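Local coordinates for phosphate-binding protein (Xanthomonas axonopodis pv. citri, PDB 5UB3) that probably acts as a periplasmic binding protein of the phosphonate-binding family, captured here with chloride, and partners a diguanylate cyclase in a sensing pair, at residues E65-L73 with A121-L129; A48-R56 with L72-H80. All blocks are in the same frame, centred on the assembly; numbering follows the deposited sequence.

Interaction 1: residues E65-L73 with A121-L129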
ATOM      1  N   GLU A  65       0.232  -6.585   2.376  1.00 18.17           N
ATOM      2  CA  GLU A  65      -0.017  -5.102   2.258  1.00 19.05           C
ATOM      3  C   GLU A  65       1.176  -4.402   1.700  1.00 17.95           C
ATOM      4  O   GLU A  65       2.319  -4.917   1.797  1.00 15.69           O
ATOM      5  CB  GLU A  65      -0.216  -4.484   3.627  1.00 21.18           C
ATOM      6  CG  GLU A  65      -1.463  -4.915   4.309  1.00 22.40           C
ATOM      7  CD  GLU A  65      -2.727  -4.441   3.649  1.00 23.21           C
ATOM      8  OE1 GLU A  65      -2.687  -3.570   2.801  1.00 22.93           O
ATOM      9  OE2 GLU A  65      -3.778  -4.995   4.031  1.00 28.23           O
ATOM     10  N   THR A  66       0.952  -3.187   1.198  1.00 16.33           N
ATOM     11  CA  THR A  66       2.071  -2.372   0.832  1.00 16.45           C
ATOM     12  C   THR A  66       2.736  -1.938   2.120  1.00 16.90           C
ATOM     13  O   THR A  66       2.120  -1.928   3.127  1.00 15.67           O
ATOM     14  CB  THR A  66       1.622  -1.171   0.035  1.00 18.99           C
ATOM     15  OG1 THR A  66       0.809  -0.387   0.898  1.00 18.64           O
ATOM     16  CG2 THR A  66       0.823  -1.637  -1.252  1.00 19.47           C
ATOM     17  N   THR A  67       4.000  -1.579   2.058  1.00 16.60           N
ATOM     18  CA  THR A  67       4.774  -1.381   3.255  1.00 16.46           C
ATOM     19  C   THR A  67       4.336  -0.255   4.180  1.00 16.39           C
ATOM     20  O   THR A  67       4.486  -0.383   5.369  1.00 19.38           O
ATOM     21  CB  THR A  67       6.238  -1.240   2.888  1.00 16.17           C
ATOM     22  OG1 THR A  67       6.366  -0.288   1.844  1.00 18.25           O
ATOM     23  CG2 THR A  67       6.765  -2.571   2.431  1.00 16.26           C
ATOM     24  N   GLY A  68       3.840   0.858   3.650  1.00 14.91           N
ATOM     25  CA  GLY A  68       3.293   1.908   4.474  1.00 15.27           C
ATOM     26  C   GLY A  68       2.100   1.465   5.321  1.00 14.32           C
ATOM     27  O   GLY A  68       2.079   1.685   6.526  1.00 14.85           O
ATOM     28  N   ALA A  69       1.073   0.899   4.691  1.00 14.65           N
ATOM     29  CA  ALA A  69      -0.070   0.307   5.394  1.00 15.74           C
ATOM     30  C   ALA A  69       0.391  -0.666   6.402  1.00 15.39           C
ATOM     31  O   ALA A  69      -0.129  -0.778   7.529  1.00 15.80           O
ATOM     32  CB  ALA A  69      -1.015  -0.372   4.409  1.00 15.57           C
ATOM     33  N   ALA A  70       1.386  -1.429   6.001  1.00 17.20           N
ATOM     34  CA  ALA A  70       1.939  -2.431   6.927  1.00 16.15           C
ATOM     35  C   ALA A  70       2.455  -1.780   8.188  1.00 16.39           C
ATOM     36  O   ALA A  70       2.246  -2.287   9.275  1.00 15.82           O
ATOM     37  CB  ALA A  70       3.038  -3.247   6.260  1.00 15.12           C
ATOM     38  N   MET A  71       3.162  -0.667   8.016  1.00 16.69           N
ATOM     39  CA  MET A  71       3.715   0.028   9.140  1.00 17.57           C
ATOM     40  C   MET A  71       2.626   0.668   9.980  1.00 16.26           C
ATOM     41  O   MET A  71       2.783   0.709  11.192  1.00 15.04           O
ATOM     42  CB  MET A  71       4.820   1.018   8.717  1.00 17.40           C
ATOM     43  CG  MET A  71       6.017   0.313   8.089  1.00 17.83           C
ATOM     44  SD  MET A  71       6.801  -0.863   9.177  1.00 20.27           S
ATOM     45  CE  MET A  71       6.071  -2.468   8.719  1.00 20.70           C
ATOM     46  N   LEU A  72       1.513   1.117   9.360  1.00 15.26           N
ATOM     47  CA  LEU A  72       0.376   1.565  10.172  1.00 16.91           C
ATOM     48  C   LEU A  72      -0.048   0.444  11.115  1.00 16.45           C
ATOM     49  O   LEU A  72      -0.331   0.672  12.311  1.00 18.44           O
ATOM     50  CB  LEU A  72      -0.832   1.956   9.321  1.00 15.80           C
ATOM     51  CG  LEU A  72      -0.601   3.162   8.451  1.00 16.31           C
ATOM     52  CD1 LEU A  72      -1.793   3.355   7.522  1.00 16.62           C
ATOM     53  CD2 LEU A  72      -0.437   4.386   9.294  1.00 17.69           C
ATOM     54  N   LEU A  73      -0.105  -0.768  10.581  1.00 16.37           N
ATOM     55  CA  LEU A  73      -0.530  -1.893  11.399  1.00 16.92           C
ATOM     56  C   LEU A  73       0.502  -2.199  12.483  1.00 19.61           C
ATOM     57  O   LEU A  73       0.133  -2.367  13.646  1.00 23.76           O
ATOM     58  CB  LEU A  73      -0.798  -3.121  10.567  1.00 17.02           C
ATOM     59  CG  LEU A  73      -1.802  -3.000   9.430  1.00 17.96           C
ATOM     60  CD1 LEU A  73      -1.787  -4.251   8.564  1.00 17.54           C
ATOM     61  CD2 LEU A  73      -3.185  -2.706   9.981  1.00 17.29           C
ATOM     62  N   ALA A 121      -6.161   7.186   3.508  1.00 20.83           N
ATOM     63  CA  ALA A 121      -5.114   7.255   4.548  1.00 21.96           C
ATOM     64  C   ALA A 121      -4.246   5.991   4.684  1.00 23.32           C
ATOM     65  O   ALA A 121      -3.135   6.047   5.247  1.00 23.53           O
ATOM     66  CB  ALA A 121      -5.732   7.646   5.874  1.00 24.06           C
ATOM     67  N   SER A 122      -4.738   4.874   4.135  1.00 20.97           N
ATOM     68  CA  SER A 122      -4.057   3.618   4.165  1.00 21.44           C
ATOM     69  C   SER A 122      -3.107   3.415   2.957  1.00 22.25           C
ATOM     70  O   SER A 122      -2.342   2.435   2.919  1.00 19.79           O
ATOM     71  CB  SER A 122      -5.118   2.500   4.337  1.00 22.18           C
ATOM     72  OG  SER A 122      -6.005   2.822   5.454  1.00 27.18           O
ATOM     73  N   SER A 123      -3.063   4.363   2.006  1.00 18.58           N
ATOM     74  CA  SER A 123      -2.280   4.164   0.800  1.00 17.76           C
ATOM     75  C   SER A 123      -0.834   4.577   0.998  1.00 16.71           C
ATOM     76  O   SER A 123      -0.527   5.671   1.477  1.00 15.87           O
ATOM     77  CB  SER A 123      -2.891   4.992  -0.332  1.00 18.56           C
ATOM     78  OG  SER A 123      -2.036   5.053  -1.429  1.00 20.44           O
ATOM     79  N   THR A 124       0.085   3.704   0.650  1.00 17.13           N
ATOM     80  CA  THR A 124       1.526   4.016   0.767  1.00 17.23           C
ATOM     81  C   THR A 124       1.935   5.066  -0.241  1.00 16.62           C
ATOM     82  O   THR A 124       2.380   6.133   0.113  1.00 16.34           O
ATOM     83  CB  THR A 124       2.399   2.743   0.565  1.00 16.68           C
ATOM     84  OG1 THR A 124       2.038   1.809   1.561  1.00 16.46           O
ATOM     85  CG2 THR A 124       3.835   3.037   0.753  1.00 16.48           C
ATOM     86  N   SER A 125       1.789   4.731  -1.508  1.00 17.83           N
ATOM     87  CA  SER A 125       2.309   5.545  -2.562  1.00 16.82           C
ATOM     88  C   SER A 125       1.380   6.703  -2.866  1.00 18.81           C
ATOM     89  O   SER A 125       1.765   7.632  -3.575  1.00 18.90           O
ATOM     90  CB  SER A 125       2.531   4.705  -3.824  1.00 17.65           C
ATOM     91  OG  SER A 125       1.288   4.186  -4.343  1.00 17.49           O
ATOM     92  N   GLY A 126       0.129   6.616  -2.401  1.00 17.64           N
ATOM     93  CA  GLY A 126      -0.881   7.628  -2.715  1.00 19.89           C
ATOM     94  C   GLY A 126      -1.323   8.453  -1.536  1.00 18.75           C
ATOM     95  O   GLY A 126      -2.245   9.283  -1.668  1.00 21.51           O
ATOM     96  N   TYR A 127      -0.670   8.287  -0.392  1.00 18.13           N
ATOM     97  CA  TYR A 127      -0.917   9.164   0.756  1.00 16.22           C
ATOM     98  C   TYR A 127       0.311   9.297   1.613  1.00 15.89           C
ATOM     99  O   TYR A 127       0.843  10.381   1.830  1.00 13.52           O
ATOM    100  CB  TYR A 127      -2.126   8.662   1.611  1.00 16.61           C
ATOM    101  CG  TYR A 127      -2.405   9.488   2.780  1.00 18.07           C
ATOM    102  CD1 TYR A 127      -3.050  10.712   2.647  1.00 20.30           C
ATOM    103  CD2 TYR A 127      -2.009   9.094   4.046  1.00 18.91           C
ATOM    104  CE1 TYR A 127      -3.331  11.491   3.758  1.00 21.98           C
ATOM    105  CE2 TYR A 127      -2.269   9.855   5.144  1.00 20.58           C
ATOM    106  CZ  TYR A 127      -2.912  11.058   5.005  1.00 23.29           C
ATOM    107  OH  TYR A 127      -3.141  11.812   6.106  1.00 31.16           O
ATOM    108  N   LEU A 128       0.782   8.183   2.114  1.00 16.66           N
ATOM    109  CA  LEU A 128       1.829   8.243   3.144  1.00 16.56           C
ATOM    110  C   LEU A 128       3.064   8.799   2.558  1.00 16.02           C
ATOM    111  O   LEU A 128       3.610   9.739   3.089  1.00 16.97           O
ATOM    112  CB  LEU A 128       2.068   6.870   3.778  1.00 17.10           C
ATOM    113  CG  LEU A 128       0.876   6.376   4.599  1.00 16.88           C
ATOM    114  CD1 LEU A 128       0.927   4.858   4.869  1.00 15.86           C
ATOM    115  CD2 LEU A 128       0.601   7.146   5.886  1.00 16.32           C
ATOM    116  N   LEU A 129       3.561   8.213   1.480  1.00 16.49           N
ATOM    117  CA  LEU A 129       4.799   8.703   0.854  1.00 15.45           C
ATOM    118  C   LEU A 129       4.715  10.117   0.373  1.00 15.05           C
ATOM    119  O   LEU A 129       5.597  10.901   0.690  1.00 14.90           O
ATOM    120  CB  LEU A 129       5.319   7.809  -0.265  1.00 15.30           C
ATOM    121  CG  LEU A 129       5.658   6.381   0.194  1.00 15.69           C
ATOM    122  CD1 LEU A 129       6.296   5.643  -0.993  1.00 16.25           C
ATOM    123  CD2 LEU A 129       6.593   6.369   1.388  1.00 14.93           C
TER
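Thr124 holds OG1 anti to its own carbonyl carbon (chi1 -60°), while Thr66 holds OG1 between its backbone N and carbonyl carbon (chi1 64°), and these two torsions turn the hydroxyls onto each other. The contact bridges the two lobes of a periplasmic-binding-protein fold: the N-terminal end of helix 67-75 in one lobe faces that of helix 124-136 in the other. The threonine side chains slide past each other in opposite directions, and Thr66 OG1 hydrogen-bonds to Thr124 OG1 at 2.6 Å. The first turn of helix 67-75 adds two weaker bonds to this oxygen. Gly68 N gives it a bent one, 2.9 Å from Thr124 OG1, and Ala69 N a straighter but longer one, 3.4 Å from Thr124 OG1. Thr124 OG1 thus has three partners, two of them weak, at the start of helix 67-75, whose dipole would probably favour an oxygen there. Gly68, with no side chain, lets the backbones come close, its CA lying 4.6 Å from Thr124 CA, and Leu128 CD1 lies against the carbonyl group of Gly68. The helix axes pass 9.3 Å apart at an angle of 53°. Helix 124-136 begins with a wide pi-type turn, and Ser123 OG caps it through a weak bond from Gly126 N. Toward the C-terminal end of helix 67-75 the contact becomes apolar. Helix 259-277 packs on Leu72, whose CD1 touches Leu128 CD1 and lies over the loop at Ala121 and Ser122. Beside this, Ala69 CB rests 3.4 Å from Ser122 O.

Interaction 2: residues A48-R56 with L72-H80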
ATOM      1  N   ALA A  48      -6.990   0.779   7.658  1.00 19.02           N
ATOM      2  CA  ALA A  48      -5.914   0.336   8.556  1.00 21.01           C
ATOM      3  C   ALA A  48      -6.352   0.235  10.017  1.00 21.43           C
ATOM      4  O   ALA A  48      -5.947  -0.680  10.772  1.00 19.78           O
ATOM      5  CB  ALA A  48      -4.700   1.253   8.435  1.00 20.58           C
ATOM      6  N   ARG A  49      -7.200   1.177  10.421  1.00 20.95           N
ATOM      7  CA  ARG A  49      -7.699   1.171  11.769  1.00 21.41           C
ATOM      8  C   ARG A  49      -8.543  -0.024  12.098  1.00 19.71           C
ATOM      9  O   ARG A  49      -8.311  -0.691  13.104  1.00 19.87           O
ATOM     10  CB  ARG A  49      -8.516   2.422  12.058  1.00 24.83           C
ATOM     11  CG  ARG A  49      -7.615   3.582  12.310  1.00 30.49           C
ATOM     12  CD  ARG A  49      -8.326   4.533  13.266  1.00 35.36           C
ATOM     13  NE  ARG A  49      -9.092   5.515  12.549  1.00 39.45           N
ATOM     14  CZ  ARG A  49      -9.988   6.310  13.136  1.00 46.90           C
ATOM     15  NH1 ARG A  49     -10.263   6.187  14.440  1.00 44.78           N
ATOM     16  NH2 ARG A  49     -10.638   7.214  12.408  1.00 47.50           N
ATOM     17  N   GLN A  50      -9.541  -0.278  11.257  1.00 17.92           N
ATOM     18  CA  GLN A  50     -10.299  -1.525  11.391  1.00 17.18           C
ATOM     19  C   GLN A  50      -9.468  -2.793  11.300  1.00 15.75           C
ATOM     20  O   GLN A  50      -9.772  -3.801  11.948  1.00 15.77           O
ATOM     21  CB  GLN A  50     -11.436  -1.569  10.360  1.00 18.31           C
ATOM     22  CG  GLN A  50     -12.497  -2.645  10.628  1.00 18.91           C
ATOM     23  CD  GLN A  50     -13.159  -2.441  11.985  1.00 21.24           C
ATOM     24  OE1 GLN A  50     -13.865  -1.470  12.172  1.00 21.67           O
ATOM     25  NE2 GLN A  50     -12.908  -3.349  12.942  1.00 22.56           N
ATOM     26  N   MET A  51      -8.523  -2.808  10.380  1.00 15.47           N
ATOM     27  CA  MET A  51      -7.745  -4.022  10.186  1.00 16.46           C
ATOM     28  C   MET A  51      -6.879  -4.248  11.425  1.00 16.84           C
ATOM     29  O   MET A  51      -6.720  -5.378  11.898  1.00 15.56           O
ATOM     30  CB  MET A  51      -6.867  -3.902   8.964  1.00 17.06           C
ATOM     31  CG  MET A  51      -6.023  -5.164   8.767  1.00 17.30           C
ATOM     32  SD  MET A  51      -6.899  -6.738   8.692  1.00 17.74           S
ATOM     33  CE  MET A  51      -7.323  -6.757   6.960  1.00 18.23           C
ATOM     34  N   SER A  52      -6.337  -3.142  11.957  1.00 17.92           N
ATOM     35  CA  SER A  52      -5.602  -3.208  13.224  1.00 18.32           C
ATOM     36  C   SER A  52      -6.466  -3.749  14.331  1.00 18.28           C
ATOM     37  O   SER A  52      -5.997  -4.573  15.101  1.00 18.14           O
ATOM     38  CB  SER A  52      -4.921  -1.893  13.611  1.00 21.04           C
ATOM     39  OG  SER A  52      -4.441  -1.947  14.958  1.00 28.83           O
ATOM     40  N   SER A  53      -7.714  -3.319  14.408  1.00 15.34           N
ATOM     41  CA  SER A  53      -8.638  -3.901  15.380  1.00 15.30           C
ATOM     42  C   SER A  53      -8.862  -5.405  15.206  1.00 14.40           C
ATOM     43  O   SER A  53      -8.775  -6.167  16.183  1.00 15.39           O
ATOM     44  CB  SER A  53      -9.985  -3.142  15.316  1.00 14.70           C
ATOM     45  OG  SER A  53     -10.842  -3.642  16.304  1.00 15.88           O
ATOM     46  N   TYR A  54      -9.110  -5.840  13.973  1.00 15.25           N
ATOM     47  CA  TYR A  54      -9.184  -7.269  13.672  1.00 16.30           C
ATOM     48  C   TYR A  54      -7.950  -8.024  14.074  1.00 16.97           C
ATOM     49  O   TYR A  54      -8.034  -9.099  14.699  1.00 17.35           O
ATOM     50  CB  TYR A  54      -9.394  -7.547  12.180  1.00 17.54           C
ATOM     51  CG  TYR A  54     -10.732  -7.244  11.623  1.00 18.17           C
ATOM     52  CD1 TYR A  54     -11.869  -7.189  12.425  1.00 20.73           C
ATOM     53  CD2 TYR A  54     -10.879  -7.049  10.267  1.00 19.92           C
ATOM     54  CE1 TYR A  54     -13.119  -6.945  11.886  1.00 22.51           C
ATOM     55  CE2 TYR A  54     -12.111  -6.786   9.723  1.00 20.62           C
ATOM     56  CZ  TYR A  54     -13.236  -6.748  10.549  1.00 23.48           C
ATOM     57  OH  TYR A  54     -14.462  -6.500  10.034  1.00 23.91           O
ATOM     58  N   LEU A  55      -6.803  -7.493  13.675  1.00 17.66           N
ATOM     59  CA  LEU A  55      -5.538  -8.158  13.994  1.00 19.18           C
ATOM     60  C   LEU A  55      -5.366  -8.306  15.479  1.00 18.74           C
ATOM     61  O   LEU A  55      -5.141  -9.405  15.945  1.00 18.92           O
ATOM     62  CB  LEU A  55      -4.370  -7.386  13.387  1.00 18.47           C
ATOM     63  CG  LEU A  55      -4.262  -7.592  11.859  1.00 18.97           C
ATOM     64  CD1 LEU A  55      -3.344  -6.502  11.334  1.00 18.71           C
ATOM     65  CD2 LEU A  55      -3.683  -8.985  11.524  1.00 19.55           C
ATOM     66  N   ARG A  56      -5.530  -7.198  16.205  1.00 19.94           N
ATOM     67  CA  ARG A  56      -5.381  -7.155  17.673  1.00 22.59           C
ATOM     68  C   ARG A  56      -6.368  -8.128  18.335  1.00 19.49           C
ATOM     69  O   ARG A  56      -6.032  -8.803  19.273  1.00 17.72           O
ATOM     70  CB  ARG A  56      -5.552  -5.742  18.213  1.00 22.07           C
ATOM     71  CG  ARG A  56      -5.578  -5.684  19.738  1.00 28.02           C
ATOM     72  CD  ARG A  56      -5.391  -4.286  20.252  1.00 29.43           C
ATOM     73  NE  ARG A  56      -6.442  -3.414  19.681  1.00 30.64           N
ATOM     74  CZ  ARG A  56      -6.304  -2.612  18.631  1.00 29.25           C
ATOM     75  NH1 ARG A  56      -5.147  -2.507  18.034  1.00 30.99           N
ATOM     76  NH2 ARG A  56      -7.360  -1.890  18.176  1.00 33.01           N
ATOM     77  N   LEU A  72       1.513   1.117   9.360  1.00 15.26           N
ATOM     78  CA  LEU A  72       0.376   1.565  10.172  1.00 16.91           C
ATOM     79  C   LEU A  72      -0.048   0.444  11.115  1.00 16.45           C
ATOM     80  O   LEU A  72      -0.331   0.672  12.311  1.00 18.44           O
ATOM     81  CB  LEU A  72      -0.832   1.956   9.321  1.00 15.80           C
ATOM     82  CG  LEU A  72      -0.601   3.162   8.451  1.00 16.31           C
ATOM     83  CD1 LEU A  72      -1.793   3.355   7.522  1.00 16.62           C
ATOM     84  CD2 LEU A  72      -0.437   4.386   9.294  1.00 17.69           C
ATOM     85  N   LEU A  73      -0.105  -0.768  10.581  1.00 16.37           N
ATOM     86  CA  LEU A  73      -0.530  -1.893  11.399  1.00 16.92           C
ATOM     87  C   LEU A  73       0.502  -2.199  12.483  1.00 19.61           C
ATOM     88  O   LEU A  73       0.133  -2.367  13.646  1.00 23.76           O
ATOM     89  CB  LEU A  73      -0.798  -3.121  10.567  1.00 17.02           C
ATOM     90  CG  LEU A  73      -1.802  -3.000   9.430  1.00 17.96           C
ATOM     91  CD1 LEU A  73      -1.787  -4.251   8.564  1.00 17.54           C
ATOM     92  CD2 LEU A  73      -3.185  -2.706   9.981  1.00 17.29           C
ATOM     93  N   GLU A  74       1.781  -2.255  12.123  1.00 19.13           N
ATOM     94  CA  GLU A  74       2.834  -2.510  13.133  1.00 21.81           C
ATOM     95  C   GLU A  74       2.832  -1.430  14.218  1.00 21.96           C
ATOM     96  O   GLU A  74       2.977  -1.741  15.387  1.00 20.53           O
ATOM     97  CB  GLU A  74       4.224  -2.605  12.505  1.00 21.68           C
ATOM     98  CG  GLU A  74       5.263  -3.175  13.452  1.00 27.53           C
ATOM     99  CD  GLU A  74       6.616  -3.350  12.819  1.00 29.28           C
ATOM    100  OE1 GLU A  74       7.257  -4.396  12.984  1.00 33.19           O
ATOM    101  OE2 GLU A  74       7.059  -2.389  12.237  1.00 31.36           O
ATOM    102  N   GLN A  75       2.643  -0.176  13.833  1.00 21.41           N
ATOM    103  CA  GLN A  75       2.670   0.928  14.818  1.00 24.34           C
ATOM    104  C   GLN A  75       1.582   0.858  15.846  1.00 24.64           C
ATOM    105  O   GLN A  75       1.803   1.178  16.990  1.00 23.18           O
ATOM    106  CB  GLN A  75       2.560   2.276  14.146  1.00 22.02           C
ATOM    107  CG  GLN A  75       3.815   2.654  13.435  1.00 21.32           C
ATOM    108  CD  GLN A  75       3.602   3.833  12.506  1.00 21.56           C
ATOM    109  OE1 GLN A  75       2.520   4.478  12.489  1.00 18.57           O
ATOM    110  NE2 GLN A  75       4.655   4.172  11.763  1.00 21.51           N
ATOM    111  N   ARG A  76       0.406   0.451  15.408  1.00 24.66           N
ATOM    112  CA  ARG A  76      -0.675   0.179  16.315  1.00 25.44           C
ATOM    113  C   ARG A  76      -0.464  -1.117  17.104  1.00 26.59           C
ATOM    114  O   ARG A  76      -1.305  -1.457  17.888  1.00 31.56           O
ATOM    115  CB  ARG A  76      -2.007   0.164  15.574  1.00 27.56           C
ATOM    116  CG  ARG A  76      -2.343   1.517  14.963  1.00 29.21           C
ATOM    117  CD  ARG A  76      -3.624   1.400  14.187  1.00 32.73           C
ATOM    118  NE  ARG A  76      -4.159   2.712  13.898  1.00 38.45           N
ATOM    119  CZ  ARG A  76      -3.958   3.414  12.790  1.00 45.23           C
ATOM    120  NH1 ARG A  76      -3.210   2.952  11.788  1.00 51.79           N
ATOM    121  NH2 ARG A  76      -4.537   4.600  12.677  1.00 48.53           N
ATOM    122  N   GLY A  77       0.653  -1.821  16.946  1.00 23.60           N
ATOM    123  CA  GLY A  77       0.939  -2.985  17.805  1.00 25.69           C
ATOM    124  C   GLY A  77       0.227  -4.277  17.441  1.00 25.50           C
ATOM    125  O   GLY A  77       0.246  -5.240  18.214  1.00 25.15           O
ATOM    126  N   SER A  78      -0.360  -4.318  16.254  1.00 22.80           N
ATOM    127  CA  SER A  78      -1.265  -5.374  15.897  1.00 24.40           C
ATOM    128  C   SER A  78      -0.675  -6.451  14.922  1.00 22.34           C
ATOM    129  O   SER A  78      -1.239  -7.544  14.772  1.00 19.78           O
ATOM    130  CB  SER A  78      -2.527  -4.727  15.382  1.00 26.61           C
ATOM    131  OG  SER A  78      -2.339  -4.094  14.136  1.00 32.52           O
ATOM    132  N   ALA A  79       0.511  -6.197  14.386  1.00 21.73           N
ATOM    133  CA  ALA A  79       1.150  -7.080  13.437  1.00 18.25           C
ATOM    134  C   ALA A  79       2.671  -6.835  13.267  1.00 18.67           C
ATOM    135  O   ALA A  79       3.178  -5.741  13.540  1.00 17.80           O
ATOM    136  CB  ALA A  79       0.463  -6.934  12.124  1.00 17.72           C
ATOM    137  N   HIS A  80       3.371  -7.841  12.763  1.00 17.46           N
ATOM    138  CA  HIS A  80       4.815  -7.730  12.536  1.00 17.43           C
ATOM    139  C   HIS A  80       5.157  -8.402  11.221  1.00 16.21           C
ATOM    140  O   HIS A  80       4.418  -9.277  10.776  1.00 15.98           O
ATOM    141  CB  HIS A  80       5.616  -8.322  13.713  1.00 17.47           C
ATOM    142  CG  HIS A  80       5.262  -9.747  14.004  1.00 18.51           C
ATOM    143  ND1 HIS A  80       4.181 -10.086  14.782  1.00 19.55           N
ATOM    144  CD2 HIS A  80       5.848 -10.907  13.650  1.00 18.11           C
ATOM    145  CE1 HIS A  80       4.069 -11.402  14.844  1.00 18.85           C
ATOM    146  NE2 HIS A  80       5.075 -11.923  14.181  1.00 19.70           N
TER
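Helix 48-56 lies against the C-terminal end of helix 67-75 and the turn after it, coming nearest where Arg56 CA is 4.8 Å from Ser78 CA. That turn is a Schellman motif, in which Gly77 takes positive phi and the chain swings into strand 79-87. Leu73 is the central knob, its side chain sitting in a hole formed by Ala48, Met51, Ser52 and Leu55. With CG anti to its carbonyl carbon (chi1 -56°), its two methyls divide the work: CD2 reaches the backbone of helix 48-56, 3.5 Å from Ala48 O and close to Ser52 N, whereas CD1 meets Leu55 CD1 as the two leucines cross at about a right angle. Leu55 CD1 also touches Ala79 CB, and its CB lies against Ser78 O. At the start of helix 48-56, Ala48 CB packs on Leu72 CD1 at 3.7 Å. One flank of this apolar patch is polar. Ser52 OG makes a weak hydrogen bond to Ser78 OG at 3.1 Å, and it also accepts from Arg56 NH1 one turn along the helix, with the serine oxygen tilted out of the guanidinium plane. Arg76, extended from CG to NE, runs its aliphatic part past Ser52, with CB 3.3 Å from Ser52 OG. The Arg76 and Arg49 side chains cross obliquely, one face of the Arg76 guanidinium meeting Arg49 CG, which lies 3.3 Å from Arg76 NH2. The guanidinium planes of Arg49 and Arg76 are 19° apart, and Arg276 of helix 259-277 is also close to Arg76. With these like charges near one another, this flank is probably held by methylene packing more than by charge, the weak serine bond adding little, while Leu73 supplies the apolar grip.

Interactions 1 and 2 have centres 12 Å apart and share helix 67-75. Its first turn carries the polar part of interaction 1, Leu72 touches partners in both, and its C-terminal end, where Leu73 packs only in interaction 2, makes that contact with the turn after it. Along the chain the segments alternate, in the order 48-56, 65-73, 72-80, 121-129: helix 48-56 leads through strand 62-66 into the shared helix, and the last segment comes only after the chain has entered the other lobe. The contacts also touch directly, through a probable hydrogen bond between Ala48 N and Ser122 OG. Interaction 2 thus packs the helix against helix 48-56 of its own lobe, while interaction 1 joins it to the second lobe.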